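PDB 1TE5: glutamine amidotransferase type-2 domain-containing protein from Pseudomonas aeruginosa PAO1, which probably releases ammonia from glutamine for transfer to an acceptor not yet known, as a predicted class-II glutamine amidotransferase. Local coordinates for residues Gly87-His92 with Val124-Ser129; His32-Gly37 with Gln80-Lys85; Ala106-Leu111 with Val169-Ile174; Asn138-Ala143 with Leu154-Ser159. All blocks are in the same frame, centred on the assembly; numbering follows the deposited sequence.

Interaction 1 of 4, residues Gly87-His92 with Val124-Ser129; sequences GLSNTH and VGETDS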
loop_
_atom_site.group_PDB
_atom_site.type_symbol
_atom_site.label_atom_id
_atom_site.label_comp_id
_atom_site.label_asym_id
_atom_site.label_seq_id
_atom_site.Cartn_x
_atom_site.Cartn_y
_atom_site.Cartn_z
ATOM N N GLY A 87 -10.590 2.445 -12.438
ATOM C CA GLY A 87 -9.619 3.123 -11.601
ATOM C C GLY A 87 -9.104 2.332 -10.419
ATOM O O GLY A 87 -9.754 1.412 -9.940
ATOM N N LEU A 88 -7.915 2.714 -9.966
ATOM C CA LEU A 88 -7.230 2.091 -8.839
ATOM C C LEU A 88 -8.023 2.158 -7.529
ATOM O O LEU A 88 -7.957 1.246 -6.717
ATOM C CB LEU A 88 -5.865 2.760 -8.662
ATOM C CG LEU A 88 -4.911 2.253 -7.586
ATOM C CD1 LEU A 88 -4.549 0.826 -7.870
ATOM C CD2 LEU A 88 -3.671 3.115 -7.568
ATOM N N SER A 89 -8.753 3.247 -7.318
ATOM C CA SER A 89 -9.533 3.399 -6.092
ATOM C C SER A 89 -10.669 2.386 -5.966
ATOM O O SER A 89 -11.266 2.234 -4.891
ATOM C CB SER A 89 -10.065 4.833 -5.951
ATOM O OG SER A 89 -10.880 5.229 -7.037
ATOM N N ASN A 90 -10.943 1.677 -7.057
ATOM C CA ASN A 90 -12.005 0.672 -7.090
ATOM C C ASN A 90 -11.470 -0.750 -7.257
ATOM O O ASN A 90 -12.229 -1.674 -7.557
ATOM C CB ASN A 90 -12.998 1.041 -8.179
ATOM C CG ASN A 90 -13.789 2.319 -7.955
ATOM O OD1 ASN A 90 -14.305 2.552 -6.869
ATOM N ND2 ASN A 90 -13.853 3.173 -8.971
ATOM N N THR A 91 -10.179 -0.929 -7.011
ATOM C CA THR A 91 -9.535 -2.231 -7.135
ATOM C C THR A 91 -9.230 -2.833 -5.741
ATOM O O THR A 91 -8.772 -2.124 -4.849
ATOM C CB THR A 91 -8.237 -2.079 -7.963
ATOM O OG1 THR A 91 -8.549 -1.467 -9.225
ATOM C CG2 THR A 91 -7.588 -3.416 -8.211
ATOM N N HIS A 92 -9.578 -4.111 -5.570
ATOM C CA HIS A 92 -9.369 -4.863 -4.332
ATOM C C HIS A 92 -7.951 -5.406 -4.320
ATOM O O HIS A 92 -7.352 -5.606 -5.370
ATOM C CB HIS A 92 -10.282 -6.099 -4.273
ATOM C CG HIS A 92 -11.747 -5.804 -4.308
ATOM N ND1 HIS A 92 -12.309 -4.880 -5.162
ATOM C CD2 HIS A 92 -12.772 -6.364 -3.632
ATOM C CE1 HIS A 92 -13.622 -4.888 -5.013
ATOM N NE2 HIS A 92 -13.927 -5.781 -4.089
ATOM N N VAL A 124 -12.605 5.617 -0.341
ATOM C CA VAL A 124 -11.932 6.540 -1.251
ATOM C C VAL A 124 -12.539 6.346 -2.657
ATOM O O VAL A 124 -12.689 7.301 -3.431
ATOM C CB VAL A 124 -10.411 6.270 -1.281
ATOM C CG1 VAL A 124 -9.720 7.237 -2.236
ATOM C CG2 VAL A 124 -9.837 6.407 0.130
ATOM N N GLY A 125 -12.861 5.088 -2.964
ATOM C CA GLY A 125 -13.471 4.721 -4.232
ATOM C C GLY A 125 -14.987 4.633 -4.124
ATOM O O GLY A 125 -15.573 4.997 -3.102
ATOM N N GLU A 126 -15.634 4.154 -5.176
ATOM C CA GLU A 126 -17.084 4.062 -5.173
ATOM C C GLU A 126 -17.636 2.648 -5.059
ATOM O O GLU A 126 -18.848 2.449 -5.151
ATOM C CB GLU A 126 -17.665 4.731 -6.420
ATOM C CG GLU A 126 -17.188 6.155 -6.671
ATOM C CD GLU A 126 -15.846 6.214 -7.371
ATOM O OE1 GLU A 126 -14.971 6.975 -6.904
ATOM O OE2 GLU A 126 -15.670 5.514 -8.394
ATOM N N THR A 127 -16.759 1.670 -4.868
ATOM C CA THR A 127 -17.191 0.283 -4.757
ATOM C C THR A 127 -18.099 0.035 -3.562
ATOM O O THR A 127 -18.073 0.780 -2.581
ATOM C CB THR A 127 -15.984 -0.693 -4.663
ATOM O OG1 THR A 127 -15.063 -0.250 -3.653
ATOM C CG2 THR A 127 -15.269 -0.792 -5.998
ATOM N N ASP A 128 -18.969 -0.958 -3.688
ATOM C CA ASP A 128 -19.840 -1.330 -2.588
ATOM C C ASP A 128 -18.958 -2.120 -1.628
ATOM O O ASP A 128 -19.204 -2.155 -0.425
ATOM C CB ASP A 128 -21.004 -2.209 -3.067
ATOM C CG ASP A 128 -22.183 -1.399 -3.614
ATOM O OD1 ASP A 128 -22.224 -0.155 -3.455
ATOM O OD2 ASP A 128 -23.094 -2.026 -4.198
ATOM N N SER A 129 -17.942 -2.774 -2.182
ATOM C CA SER A 129 -17.007 -3.566 -1.394
ATOM C C SER A 129 -16.299 -2.711 -0.345
ATOM O O SER A 129 -16.189 -3.111 0.816
ATOM C CB SER A 129 -15.959 -4.215 -2.305
ATOM O OG SER A 129 -16.550 -5.136 -3.211
HETATM O O HOH W 1 -12.326 7.301 -6.300
#

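Interaction 2 of 4, residues His32-Gly37 with Gln80-Lys85; sequences HRDGWG and QANVGK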
loop_
_atom_site.group_PDB
_atom_site.type_symbol
_atom_site.label_atom_id
_atom_site.label_comp_id
_atom_site.label_asym_id
_atom_site.label_seq_id
_atom_site.Cartn_x
_atom_site.Cartn_y
_atom_site.Cartn_z
ATOM N N HIS A 32 -7.016 -7.472 -23.427
ATOM C CA HIS A 32 -7.072 -6.877 -22.082
ATOM C C HIS A 32 -6.875 -7.891 -20.944
ATOM O O HIS A 32 -6.858 -9.096 -21.173
ATOM C CB HIS A 32 -8.420 -6.201 -21.876
ATOM C CG HIS A 32 -9.495 -7.148 -21.455
ATOM N ND1 HIS A 32 -9.719 -8.348 -22.097
ATOM C CD2 HIS A 32 -10.366 -7.106 -20.423
ATOM C CE1 HIS A 32 -10.678 -9.005 -21.470
ATOM N NE2 HIS A 32 -11.089 -8.271 -20.452
ATOM N N ARG A 33 -6.835 -7.376 -19.717
ATOM C CA ARG A 33 -6.676 -8.167 -18.493
ATOM C C ARG A 33 -7.588 -7.635 -17.393
ATOM O O ARG A 33 -7.705 -6.428 -17.206
ATOM C CB ARG A 33 -5.232 -8.102 -17.976
ATOM C CG ARG A 33 -4.999 -8.875 -16.685
ATOM C CD ARG A 33 -3.618 -8.594 -16.114
ATOM N NE ARG A 33 -2.565 -8.861 -17.088
ATOM C CZ ARG A 33 -2.091 -10.069 -17.368
ATOM N NH1 ARG A 33 -1.145 -10.215 -18.279
ATOM N NH2 ARG A 33 -2.556 -11.129 -16.727
ATOM N N ASP A 34 -8.264 -8.541 -16.700
ATOM C CA ASP A 34 -9.149 -8.157 -15.611
ATOM C C ASP A 34 -8.358 -7.737 -14.379
ATOM O O ASP A 34 -7.327 -8.319 -14.054
ATOM C CB ASP A 34 -10.084 -9.306 -15.230
ATOM C CG ASP A 34 -11.369 -9.321 -16.034
ATOM O OD1 ASP A 34 -12.080 -10.344 -15.976
ATOM O OD2 ASP A 34 -11.684 -8.318 -16.704
ATOM N N GLY A 35 -8.905 -6.764 -13.664
ATOM C CA GLY A 35 -8.277 -6.248 -12.448
ATOM C C GLY A 35 -7.894 -7.271 -11.387
ATOM O O GLY A 35 -8.574 -8.289 -11.212
ATOM N N TRP A 36 -6.806 -7.007 -10.672
ATOM C CA TRP A 36 -6.329 -7.933 -9.650
ATOM C C TRP A 36 -5.723 -7.211 -8.451
ATOM O O TRP A 36 -5.428 -6.022 -8.515
ATOM C CB TRP A 36 -5.284 -8.874 -10.259
ATOM C CG TRP A 36 -4.128 -8.135 -10.845
ATOM C CD1 TRP A 36 -4.087 -7.507 -12.059
ATOM C CD2 TRP A 36 -2.871 -7.864 -10.212
ATOM N NE1 TRP A 36 -2.887 -6.857 -12.218
ATOM C CE2 TRP A 36 -2.121 -7.058 -11.101
ATOM C CE3 TRP A 36 -2.307 -8.221 -8.981
ATOM C CZ2 TRP A 36 -0.844 -6.599 -10.794
ATOM C CZ3 TRP A 36 -1.039 -7.765 -8.679
ATOM C CH2 TRP A 36 -0.320 -6.961 -9.585
ATOM N N GLY A 37 -5.457 -7.958 -7.390
ATOM C CA GLY A 37 -4.874 -7.367 -6.206
ATOM C C GLY A 37 -4.315 -8.438 -5.301
ATOM O O GLY A 37 -4.931 -9.486 -5.103
ATOM N N GLN A 80 -11.436 -9.261 -11.065
ATOM C CA GLN A 80 -12.526 -8.536 -10.444
ATOM C C GLN A 80 -13.454 -8.021 -11.529
ATOM O O GLN A 80 -13.013 -7.370 -12.476
ATOM C CB GLN A 80 -11.960 -7.388 -9.616
ATOM C CG GLN A 80 -10.953 -7.871 -8.577
ATOM C CD GLN A 80 -10.271 -6.751 -7.830
ATOM O OE1 GLN A 80 -10.769 -5.629 -7.780
ATOM N NE2 GLN A 80 -9.134 -7.057 -7.220
ATOM N N ALA A 81 -14.740 -8.328 -11.385
ATOM C CA ALA A 81 -15.763 -7.927 -12.347
ATOM C C ALA A 81 -15.591 -6.499 -12.828
ATOM O O ALA A 81 -15.436 -5.574 -12.028
ATOM C CB ALA A 81 -17.152 -8.120 -11.757
ATOM N N ASN A 82 -15.617 -6.337 -14.147
ATOM C CA ASN A 82 -15.468 -5.030 -14.795
ATOM C C ASN A 82 -16.704 -4.156 -14.527
ATOM O O ASN A 82 -16.796 -3.025 -15.005
ATOM C CB ASN A 82 -15.292 -5.199 -16.320
ATOM C CG ASN A 82 -14.303 -6.307 -16.701
ATOM O OD1 ASN A 82 -14.655 -7.491 -16.733
ATOM N ND2 ASN A 82 -13.077 -5.920 -17.038
ATOM N N VAL A 83 -17.666 -4.710 -13.793
ATOM C CA VAL A 83 -18.914 -4.026 -13.460
ATOM C C VAL A 83 -18.760 -2.663 -12.785
ATOM O O VAL A 83 -17.957 -2.501 -11.867
ATOM C CB VAL A 83 -19.784 -4.916 -12.501
ATOM C CG1 VAL A 83 -19.118 -5.070 -11.136
ATOM C CG2 VAL A 83 -21.177 -4.336 -12.348
ATOM N N GLY A 84 -19.534 -1.691 -13.259
ATOM C CA GLY A 84 -19.376 -0.437 -12.584
ATOM C C GLY A 84 -18.269 0.450 -13.104
ATOM O O GLY A 84 -18.144 0.581 -14.325
ATOM N N LYS A 85 -17.543 1.065 -12.168
ATOM C CA LYS A 85 -16.449 1.981 -12.414
ATOM C C LYS A 85 -15.050 1.367 -12.390
ATOM O O LYS A 85 -14.807 0.283 -11.858
ATOM C CB LYS A 85 -16.511 3.129 -11.390
ATOM C CG LYS A 85 -17.926 3.606 -11.083
ATOM C CD LYS A 85 -18.398 3.177 -9.674
ATOM C CE LYS A 85 -18.751 1.674 -9.526
ATOM N NZ LYS A 85 -17.592 0.735 -9.524
#

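Interaction 3 of 4, residues Ala106-Leu111 with Val169-Ile174; sequences AHNGQL and VFNALI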
loop_
_atom_site.group_PDB
_atom_site.type_symbol
_atom_site.label_atom_id
_atom_site.label_comp_id
_atom_site.label_asym_id
_atom_site.label_seq_id
_atom_site.Cartn_x
_atom_site.Cartn_y
_atom_site.Cartn_z
ATOM N N ALA A 106 -11.048 -8.189 1.133
ATOM C CA ALA A 106 -11.320 -8.568 -0.243
ATOM C C ALA A 106 -12.735 -9.133 -0.277
ATOM O O ALA A 106 -13.085 -9.994 0.531
ATOM C CB ALA A 106 -10.314 -9.594 -0.722
ATOM N N HIS A 107 -13.549 -8.622 -1.197
ATOM C CA HIS A 107 -14.935 -9.053 -1.325
ATOM C C HIS A 107 -15.317 -9.458 -2.754
ATOM O O HIS A 107 -14.989 -8.774 -3.727
ATOM C CB HIS A 107 -15.816 -7.903 -0.847
ATOM C CG HIS A 107 -17.241 -8.023 -1.305
ATOM N ND1 HIS A 107 -17.956 -6.964 -1.824
ATOM C CD2 HIS A 107 -18.080 -9.086 -1.325
ATOM C CE1 HIS A 107 -19.175 -7.367 -2.135
ATOM N NE2 HIS A 107 -19.275 -8.652 -1.845
ATOM N N ASN A 108 -15.984 -10.598 -2.862
ATOM C CA ASN A 108 -16.451 -11.108 -4.139
ATOM C C ASN A 108 -17.964 -11.189 -4.055
ATOM O O ASN A 108 -18.505 -11.802 -3.136
ATOM C CB ASN A 108 -15.881 -12.498 -4.408
ATOM C CG ASN A 108 -16.475 -13.138 -5.648
ATOM O OD1 ASN A 108 -17.156 -14.164 -5.575
ATOM N ND2 ASN A 108 -16.233 -12.519 -6.800
ATOM N N GLY A 109 -18.648 -10.538 -4.987
ATOM C CA GLY A 109 -20.098 -10.564 -4.974
ATOM C C GLY A 109 -20.674 -9.181 -5.187
ATOM O O GLY A 109 -19.929 -8.214 -5.345
ATOM N N GLN A 110 -21.997 -9.085 -5.198
ATOM C CA GLN A 110 -22.662 -7.803 -5.412
ATOM C C GLN A 110 -23.706 -7.509 -4.337
ATOM O O GLN A 110 -24.454 -8.400 -3.925
ATOM C CB GLN A 110 -23.331 -7.789 -6.786
ATOM C CG GLN A 110 -22.415 -8.168 -7.935
ATOM C CD GLN A 110 -23.149 -8.224 -9.256
ATOM O OE1 GLN A 110 -24.347 -8.512 -9.301
ATOM N NE2 GLN A 110 -22.437 -7.938 -10.342
ATOM N N LEU A 111 -23.768 -6.251 -3.908
ATOM C CA LEU A 111 -24.718 -5.821 -2.883
ATOM C C LEU A 111 -25.730 -4.829 -3.444
ATOM O O LEU A 111 -25.352 -3.821 -4.042
ATOM C CB LEU A 111 -23.974 -5.179 -1.711
ATOM C CG LEU A 111 -22.867 -6.027 -1.078
ATOM C CD1 LEU A 111 -22.188 -5.246 0.031
ATOM C CD2 LEU A 111 -23.434 -7.331 -0.547
ATOM N N VAL A 169 -24.628 -11.081 -2.588
ATOM C CA VAL A 169 -23.544 -12.041 -2.389
ATOM C C VAL A 169 -22.413 -11.381 -1.609
ATOM O O VAL A 169 -21.911 -10.326 -2.010
ATOM C CB VAL A 169 -22.959 -12.540 -3.739
ATOM C CG1 VAL A 169 -21.773 -13.480 -3.491
ATOM C CG2 VAL A 169 -24.035 -13.239 -4.563
ATOM N N PHE A 170 -22.005 -12.001 -0.506
ATOM C CA PHE A 170 -20.922 -11.444 0.283
ATOM C C PHE A 170 -19.867 -12.454 0.714
ATOM O O PHE A 170 -19.883 -12.943 1.840
ATOM C CB PHE A 170 -21.457 -10.684 1.498
ATOM C CG PHE A 170 -20.424 -9.803 2.157
ATOM C CD1 PHE A 170 -20.012 -8.621 1.550
ATOM C CD2 PHE A 170 -19.853 -10.163 3.375
ATOM C CE1 PHE A 170 -19.048 -7.812 2.144
ATOM C CE2 PHE A 170 -18.892 -9.364 3.973
ATOM C CZ PHE A 170 -18.487 -8.186 3.358
ATOM N N ASN A 171 -18.975 -12.792 -0.207
ATOM C CA ASN A 171 -17.883 -13.703 0.088
ATOM C C ASN A 171 -16.768 -12.726 0.434
ATOM O O ASN A 171 -16.531 -11.773 -0.319
ATOM C CB ASN A 171 -17.520 -14.523 -1.149
ATOM C CG ASN A 171 -18.684 -15.347 -1.659
ATOM O OD1 ASN A 171 -19.119 -16.290 -1.005
ATOM N ND2 ASN A 171 -19.208 -14.984 -2.825
ATOM N N ALA A 172 -16.119 -12.909 1.579
ATOM C CA ALA A 172 -15.072 -11.976 1.974
ATOM C C ALA A 172 -13.902 -12.580 2.719
ATOM O O ALA A 172 -13.997 -13.669 3.283
ATOM C CB ALA A 172 -15.679 -10.849 2.794
ATOM N N LEU A 173 -12.777 -11.879 2.658
ATOM C CA LEU A 173 -11.558 -12.273 3.348
ATOM C C LEU A 173 -11.100 -11.023 4.093
ATOM O O LEU A 173 -11.024 -9.934 3.511
ATOM C CB LEU A 173 -10.470 -12.707 2.362
ATOM C CG LEU A 173 -10.761 -13.819 1.356
ATOM C CD1 LEU A 173 -9.525 -14.029 0.506
ATOM C CD2 LEU A 173 -11.174 -15.103 2.068
ATOM N N ILE A 174 -10.850 -11.168 5.389
ATOM C CA ILE A 174 -10.404 -10.049 6.216
ATOM C C ILE A 174 -9.232 -10.512 7.075
ATOM O O ILE A 174 -9.190 -11.661 7.505
ATOM C CB ILE A 174 -11.548 -9.535 7.107
ATOM C CG1 ILE A 174 -12.761 -9.201 6.235
ATOM C CG2 ILE A 174 -11.092 -8.307 7.874
ATOM C CD1 ILE A 174 -14.032 -9.002 6.998
#

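Interaction 4 of 4, residues Asn138-Ala143 with Leu154-Ser159; sequences NRVRRA and LPVLIS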
loop_
_atom_site.group_PDB
_atom_site.type_symbol
_atom_site.label_atom_id
_atom_site.label_comp_id
_atom_site.label_asym_id
_atom_site.label_seq_id
_atom_site.Cartn_x
_atom_site.Cartn_y
_atom_site.Cartn_z
ATOM N N ASN A 138 -16.196 0.392 11.123
ATOM C CA ASN A 138 -16.851 1.354 12.004
ATOM C C ASN A 138 -17.566 0.664 13.152
ATOM O O ASN A 138 -17.655 1.203 14.255
ATOM C CB ASN A 138 -17.842 2.218 11.226
ATOM C CG ASN A 138 -17.158 3.203 10.304
ATOM O OD1 ASN A 138 -17.784 3.767 9.405
ATOM N ND2 ASN A 138 -15.875 3.440 10.536
ATOM N N ARG A 139 -18.101 -0.520 12.871
ATOM C CA ARG A 139 -18.807 -1.314 13.865
ATOM C C ARG A 139 -17.829 -1.909 14.861
ATOM O O ARG A 139 -18.165 -2.110 16.028
ATOM C CB ARG A 139 -19.565 -2.445 13.187
ATOM C CG ARG A 139 -20.588 -1.987 12.181
ATOM C CD ARG A 139 -21.143 -3.185 11.459
ATOM N NE ARG A 139 -22.231 -2.828 10.566
ATOM C CZ ARG A 139 -23.356 -3.525 10.458
ATOM N NH1 ARG A 139 -24.302 -3.130 9.615
ATOM N NH2 ARG A 139 -23.533 -4.619 11.194
ATOM N N VAL A 140 -16.655 -2.289 14.371
ATOM C CA VAL A 140 -15.621 -2.859 15.231
ATOM C C VAL A 140 -15.023 -1.753 16.095
ATOM O O VAL A 140 -14.764 -1.966 17.274
ATOM C CB VAL A 140 -14.489 -3.567 14.405
ATOM C CG1 VAL A 140 -13.352 -4.021 15.304
ATOM C CG2 VAL A 140 -15.044 -4.768 13.685
ATOM N N ARG A 141 -14.807 -0.578 15.507
ATOM C CA ARG A 141 -14.237 0.551 16.232
ATOM C C ARG A 141 -15.206 1.091 17.293
ATOM O O ARG A 141 -14.782 1.496 18.378
ATOM C CB ARG A 141 -13.804 1.663 15.256
ATOM C CG ARG A 141 -13.252 2.928 15.932
ATOM C CD ARG A 141 -11.828 3.303 15.493
ATOM N NE ARG A 141 -10.877 3.575 16.574
ATOM C CZ ARG A 141 -9.654 3.042 16.673
ATOM N NH1 ARG A 141 -8.870 3.359 17.696
ATOM N NH2 ARG A 141 -9.211 2.186 15.760
ATOM N N ARG A 142 -16.500 1.089 16.989
ATOM C CA ARG A 142 -17.504 1.583 17.932
ATOM C C ARG A 142 -17.665 0.623 19.106
ATOM O O ARG A 142 -17.669 1.043 20.266
ATOM C CB ARG A 142 -18.845 1.790 17.225
ATOM C CG ARG A 142 -19.759 2.792 17.909
ATOM C CD ARG A 142 -20.939 3.145 17.018
ATOM N NE ARG A 142 -21.878 4.049 17.679
ATOM C CZ ARG A 142 -22.716 3.693 18.655
ATOM N NH1 ARG A 142 -23.535 4.592 19.193
ATOM N NH2 ARG A 142 -22.740 2.440 19.096
ATOM N N ALA A 143 -17.807 -0.663 18.804
ATOM C CA ALA A 143 -17.963 -1.687 19.828
ATOM C C ALA A 143 -16.681 -1.954 20.627
ATOM O O ALA A 143 -16.747 -2.408 21.768
ATOM C CB ALA A 143 -18.468 -2.972 19.207
ATOM N N LEU A 154 -14.825 -11.081 17.281
ATOM C CA LEU A 154 -15.334 -12.048 16.310
ATOM C C LEU A 154 -16.835 -11.905 16.053
ATOM O O LEU A 154 -17.263 -11.921 14.898
ATOM C CB LEU A 154 -15.019 -13.483 16.749
ATOM C CG LEU A 154 -14.257 -14.403 15.790
ATOM C CD1 LEU A 154 -13.993 -15.742 16.467
ATOM C CD2 LEU A 154 -15.047 -14.598 14.509
ATOM N N PRO A 155 -17.659 -11.791 17.120
ATOM C CA PRO A 155 -19.108 -11.653 16.935
ATOM C C PRO A 155 -19.512 -10.475 16.059
ATOM O O PRO A 155 -20.451 -10.588 15.275
ATOM C CB PRO A 155 -19.616 -11.484 18.363
ATOM C CG PRO A 155 -18.658 -12.308 19.151
ATOM C CD PRO A 155 -17.336 -11.897 18.555
ATOM N N VAL A 156 -18.838 -9.338 16.218
ATOM C CA VAL A 156 -19.161 -8.167 15.412
ATOM C C VAL A 156 -18.872 -8.415 13.935
ATOM O O VAL A 156 -19.581 -7.903 13.078
ATOM C CB VAL A 156 -18.446 -6.884 15.911
ATOM C CG1 VAL A 156 -16.972 -7.075 15.949
ATOM C CG2 VAL A 156 -18.785 -5.714 15.020
ATOM N N LEU A 157 -17.839 -9.208 13.651
ATOM C CA LEU A 157 -17.473 -9.547 12.275
ATOM C C LEU A 157 -18.582 -10.358 11.619
ATOM O O LEU A 157 -19.005 -10.069 10.502
ATOM C CB LEU A 157 -16.189 -10.377 12.244
ATOM C CG LEU A 157 -14.880 -9.739 12.693
ATOM C CD1 LEU A 157 -13.746 -10.749 12.568
ATOM C CD2 LEU A 157 -14.595 -8.517 11.846
ATOM N N ILE A 158 -19.005 -11.408 12.316
ATOM C CA ILE A 158 -20.055 -12.313 11.859
ATOM C C ILE A 158 -21.370 -11.575 11.651
ATOM O O ILE A 158 -22.111 -11.855 10.704
ATOM C CB ILE A 158 -20.297 -13.434 12.897
ATOM C CG1 ILE A 158 -18.969 -14.080 13.290
ATOM C CG2 ILE A 158 -21.251 -14.487 12.339
ATOM C CD1 ILE A 158 -19.044 -14.906 14.544
ATOM N N SER A 159 -21.673 -10.670 12.575
ATOM C CA SER A 159 -22.898 -9.892 12.526
ATOM C C SER A 159 -22.992 -9.071 11.254
ATOM O O SER A 159 -23.992 -9.128 10.542
ATOM C CB SER A 159 -22.981 -8.969 13.743
ATOM O OG SER A 159 -23.126 -9.711 14.942
#

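Interaction 1 of 4, residues Gly87-His92 with Val124-Ser129
Asn90 and Glu126 meet by their polar ends, with the amide and carboxylate planes turned 83° apart. Asn90 ND2 donates to Glu126 OE2 at 3.0 Å. The acceptor lies in the amide plane, but the carboxylate is met from above its own plane. The other end of the same amide takes backbone hydrogens. Asn90 OD1 accepts from Glu126 N at 2.7 Å, in the carbonyl plane, and only weakly from Thr127 N. ND2 also bonds to Val86 O, so both ends of the amide are used and its rotation is fixed. The Glu126 chain bends at its second torsion (chi2 83°), which brings OE2 round to the ND2 end of the amide. One water joins Ser89 OG, Val124 O and Glu126 OE1. Thr127 CG2 packs 3.6 Å from Asn90 CB. Gly125 CA comes 3.4 Å from Ser89 O in a CA-H...O contact. A second polar link joins His92 NE2 to Ser129 OG at 2.8 Å, with the hydroxyl near the plane of the ring, at its edge. Ser129 OG also bonds to His107 ND1, so it bridges two imidazoles. The contact ties the loop between strands 73-80 and 94-98 to the start of helix 128-143. Thr127 is the N-cap of that helix, and Phe94 of strand 94-98 packs on Thr127 and Ser129.

Interaction 2 of 4, residues His32-Gly37 with Gln80-Lys85
Gln80 N donates to Gly35 O at 3.0 Å in a nearly straight backbone bond (170°). Toward Asp34 and Asn82 the link passes to side chains. Gln80 lies against the other backbone. Its CG is 3.6 Å from Gly35 O. The chain is extended beyond CG, which carries the amide along to Trp36 and Gly37, where NE2 comes 3.6 Å from Trp36 C. The polar atoms of this amide are bound by other residues: NE2 gives a hydrogen bond to His77 O, and OE1 accepts from His92 N. Strands 35-42 and 73-80 are neighbours in the seven-stranded antiparallel sheet of this class-II amidotransferase, a member of the Ntn clan, and the contact lies near the ends of these strands. Further out, Asp34 and Asn82 cross at about a right angle. Asn82 ND2 donates to Asp34 OD2 at 2.8 Å and meets the oxygen nearly along its C-O bond. The bond is bent (138°), and the carboxylate and amide planes stand 55° apart. Asn82 ND2 also lies at the edge of the His32 ring, 4.5 Å from CD2. Leu53 touches both His32 and Asn82.

Interaction 3 of 4, residues Ala106-Leu111 with Val169-Ile174
Asn108 O is gripped twice by Asn171. The backbone N of Asn171 donates in the carbonyl plane at 3.1 Å. Its side-chain ND2 comes from above that plane, in a longer bond of 3.3 Å. The two asparagine side chains lie side by side and point the same way, their amide planes not far from parallel. Asn171 OD1 is held by the backbone N atoms of Ser185 and Ser186, which helps to fix this amide. Asn108 N returns a bond to Asn171 O at 2.9 Å, and Ala106 and Leu173 exchange a similar pair of bonds. His107 lies on the other face of the sheet. Its ring is swung away from its own backbone N (chi1 162°), which lets NE2 reach Val169 O at 3.1 Å. That bond is nearly straight (172°), in the ring plane and on a lone pair. The other ring nitrogen is bound by Ser129. Phe170 CD1 sits over one face of the imidazole, 3.5 Å from NE2, with the two ring planes at 38°. Leu111 CD2 touches Phe170 CD1 at 4.2 Å. The pairing is that of two antiparallel neighbours in the six-stranded sheet, and helix 128-143 packs on the Phe170 side, consistent with the layered Ntn-hydrolase fold.

Interaction 4 of 4, residues Asn138-Ala143 with Leu154-Ser159
Val140 and Val156 meet through their methyl groups where the backbones of the two segments come nearest. Val140 CG2 lies 3.8 Å from Val156 CG1, and the side chains cross at about a right angle. Val156 is turned so that CG1 stands between its backbone N and carbonyl carbon (chi1 57°). This leaves CG1 facing Val140, while CG2 reaches to the neighbouring residue. Val156 CG2 is 3.8 Å from both Arg139 CB and Arg139 O, so one valine touches side chain and backbone of the opposite helix. Leu157 adds to the buried side: its side chain starts away from helix 128-143, but CD2 ends 4.2 Å from Val140 CG2. Leu157 also packs on Phe181 of strand 180-183.

The other side is looser and more polar. Arg139 extends from CG to NE along this margin, and its NH2 comes no nearer than 4.5 Å to Ser159 C. Its NE makes a salt bridge to Asp135, one turn earlier on its own helix. NH2 also makes a long, weak ion pair with Glu163. Ser159 is exposed and turns its hydroxyl back to its own helix, where OG donates to Pro155 O at 2.8 Å. Ser159 N donates to the same oxygen from the opposite face of its plane. No hydrogen bond joins the two segments.

The axes of these short helical segments pass 9.6 Å apart, with an angle of 148° between their directions. This is apolar packing in an antiparallel helical hairpin, formed by helices 128-143 and 150-165 of the class-II amidotransferase domain.

Along the chain interaction 2 closes first, then interaction 1 opens. Interaction 3 opens before interaction 1 has closed, and interaction 4 is nested inside the loop that interaction 3 closes. Interactions 1 and 2 share the loop between strands 73-80 and 94-98; their centres are about 11 Å apart. Interactions 1 and 3 touch as well, with centres about 13 Å apart. A chain of polar contacts thus runs from the ends of two inner strands of the seven-stranded sheet to the six-stranded sheet. Interaction 4 lies about 17 Å from interaction 3, centre to centre, and about 29 Å from interaction 2. It shares helix 128-143 with interaction 1, so this helix reaches from the loop to its packing against helix 150-165.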